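Local coordinates for secreted protein (Streptomyces lividans TK24, PDB 5LXZ) that probably acts as a secreted copper-radical oxidase of the galactose oxidase family (AA5), binding copper at a tyrosine- and histidine-lined site, at residues Ile237-Met242 with Lys282-Thr287. The protein carries 1 engineered substitution. Residues are numbered along the deposited sequence; the frame is centred on the assembly and turned at random.
Sequences IKVDPM and KTKAWT
At the join between two blades of the galactose-oxidase-like beta-propeller, Asp240 and Met242, on the connection that follows strand 235-238, meet Trp286 of strand 285-288, an edge strand of the next four-stranded antiparallel sheet. The two segments run almost in the same direction, their touching parts 6° apart, yet they are not zipped together by regular strand pairing: a weak bond from Asp240 N to Lys284 O (3.4 Å) is the one backbone-to-backbone link between them.

The indole does most of the joining. Its NE1 donates to Asp240 O at 2.8 Å; the oxygen lies nearly in the ring plane, whereas the donor stands well above the carbonyl plane, and the N-H...O angle of 131° makes the bond distinctly bent. Met242 comes over one ring face, with CG 3.6 Å from the centroid of the six-membered ring in a CH-pi contact and SD 4.3 Å from the same centroid, a Met-aromatic contact. With CG beside its own backbone N (chi1 -65°), the Met242 side chain brings that methylene over the centre of the ring face. Tyr279 also meets the indole, the two ring planes inclined to each other at an intermediate angle, and Leu92 and Ala94 of the preceding blade touch it too. A leucine in place of Trp286 would probably leave Asp240 O without its NE1 donor and Met242 without an aromatic face to lie on.

Towards solvent, water takes over the bridging. The Asp240 carboxylate carries OD2 to within 3.4 Å of Ala285 CB, and a single water accepts from Trp286 N at 2.9 Å while donating to Asp240 OD2 at 2.8 Å.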
# COMPACT_ATOMS: atom_id res chain seq x y z
N ILE A 237 -5.85 10.25 17.68
CA ILE A 237 -7.00 10.16 18.59
C ILE A 237 -7.52 8.72 18.56
O ILE A 237 -7.92 8.22 17.49
CB ILE A 237 -8.10 11.13 18.18
CG1 ILE A 237 -7.56 12.57 18.12
CG2 ILE A 237 -9.27 10.99 19.18
CD1 ILE A 237 -8.57 13.59 17.71
N LYS A 238 -7.54 8.04 19.69
CA LYS A 238 -7.98 6.67 19.74
C LYS A 238 -9.48 6.59 19.41
O LYS A 238 -10.28 7.40 19.90
CB LYS A 238 -7.76 6.10 21.15
CG LYS A 238 -8.08 4.62 21.27
CD LYS A 238 -7.50 4.05 22.56
CE LYS A 238 -7.45 2.54 22.57
NZ LYS A 238 -8.81 1.93 22.60
N VAL A 239 -9.84 5.66 18.53
CA VAL A 239 -11.21 5.32 18.24
C VAL A 239 -11.43 3.86 18.54
O VAL A 239 -10.52 3.17 18.99
CB VAL A 239 -11.60 5.72 16.78
CG1 VAL A 239 -11.48 7.24 16.61
CG2 VAL A 239 -10.84 4.92 15.71
N ASP A 240 -12.61 3.32 18.23
CA ASP A 240 -12.81 1.90 18.54
C ASP A 240 -11.80 1.04 17.79
O ASP A 240 -11.55 1.31 16.60
CB ASP A 240 -14.20 1.41 18.14
CG ASP A 240 -15.29 1.85 19.07
OD1 ASP A 240 -15.06 2.73 19.95
OD2 ASP A 240 -16.41 1.36 18.82
N PRO A 241 -11.27 0.00 18.45
CA PRO A 241 -10.45 -0.95 17.71
C PRO A 241 -11.30 -1.77 16.73
O PRO A 241 -12.50 -1.94 16.91
CB PRO A 241 -9.92 -1.85 18.81
CG PRO A 241 -11.00 -1.86 19.87
CD PRO A 241 -11.45 -0.43 19.87
N MET A 242 -10.65 -2.26 15.68
CA MET A 242 -11.28 -3.22 14.81
C MET A 242 -11.63 -4.51 15.56
O MET A 242 -11.03 -4.82 16.60
CB MET A 242 -10.35 -3.58 13.64
CG MET A 242 -10.10 -2.42 12.75
SD MET A 242 -9.02 -2.82 11.36
CE MET A 242 -7.53 -3.28 12.21
N LYS A 282 -19.27 8.39 11.53
CA LYS A 282 -20.30 9.07 12.36
C LYS A 282 -20.46 8.42 13.72
O LYS A 282 -20.87 9.09 14.67
CB LYS A 282 -21.64 9.08 11.64
CG LYS A 282 -21.63 9.96 10.40
CD LYS A 282 -22.97 9.94 9.70
CE LYS A 282 -23.01 11.01 8.61
NZ LYS A 282 -24.37 11.06 7.97
N THR A 283 -20.14 7.15 13.84
CA THR A 283 -20.18 6.47 15.15
C THR A 283 -18.83 6.15 15.75
O THR A 283 -18.73 5.78 16.90
CB THR A 283 -20.95 5.17 15.07
OG1 THR A 283 -20.27 4.31 14.14
CG2 THR A 283 -22.35 5.39 14.57
N LYS A 284 -17.77 6.27 14.94
CA LYS A 284 -16.41 5.90 15.35
C LYS A 284 -16.34 4.43 15.78
O LYS A 284 -15.54 4.08 16.64
CB LYS A 284 -15.82 6.87 16.39
CG LYS A 284 -15.71 8.29 15.88
CD LYS A 284 -15.27 9.23 16.99
CE LYS A 284 -15.04 10.69 16.54
NZ LYS A 284 -15.97 11.22 15.54
N ALA A 285 -17.12 3.61 15.10
CA ALA A 285 -17.22 2.20 15.40
C ALA A 285 -17.16 1.33 14.18
O ALA A 285 -17.41 1.81 13.06
CB ALA A 285 -18.52 1.93 16.16
N TRP A 286 -16.79 0.08 14.39
CA TRP A 286 -16.62 -0.93 13.34
C TRP A 286 -17.72 -2.01 13.37
O TRP A 286 -18.14 -2.43 14.44
CB TRP A 286 -15.30 -1.64 13.48
CG TRP A 286 -14.10 -0.77 13.40
CD1 TRP A 286 -13.48 -0.10 14.45
CD2 TRP A 286 -13.32 -0.50 12.24
NE1 TRP A 286 -12.37 0.57 13.98
CE2 TRP A 286 -12.26 0.35 12.63
CE3 TRP A 286 -13.42 -0.88 10.89
CZ2 TRP A 286 -11.32 0.83 11.73
CZ3 TRP A 286 -12.46 -0.45 10.01
CH2 TRP A 286 -11.43 0.37 10.43
N THR A 287 -18.13 -2.47 12.19
CA THR A 287 -19.16 -3.49 12.03
C THR A 287 -18.65 -4.49 10.99
O THR A 287 -18.25 -4.04 9.91
CB THR A 287 -20.48 -2.87 11.53
OG1 THR A 287 -20.82 -1.73 12.33
CG2 THR A 287 -21.62 -3.90 11.55
O HOH W 1 -16.48 -0.82 17.12
O HOH W 2 -14.65 5.10 18.76
O HOH W 3 -17.42 4.70 19.34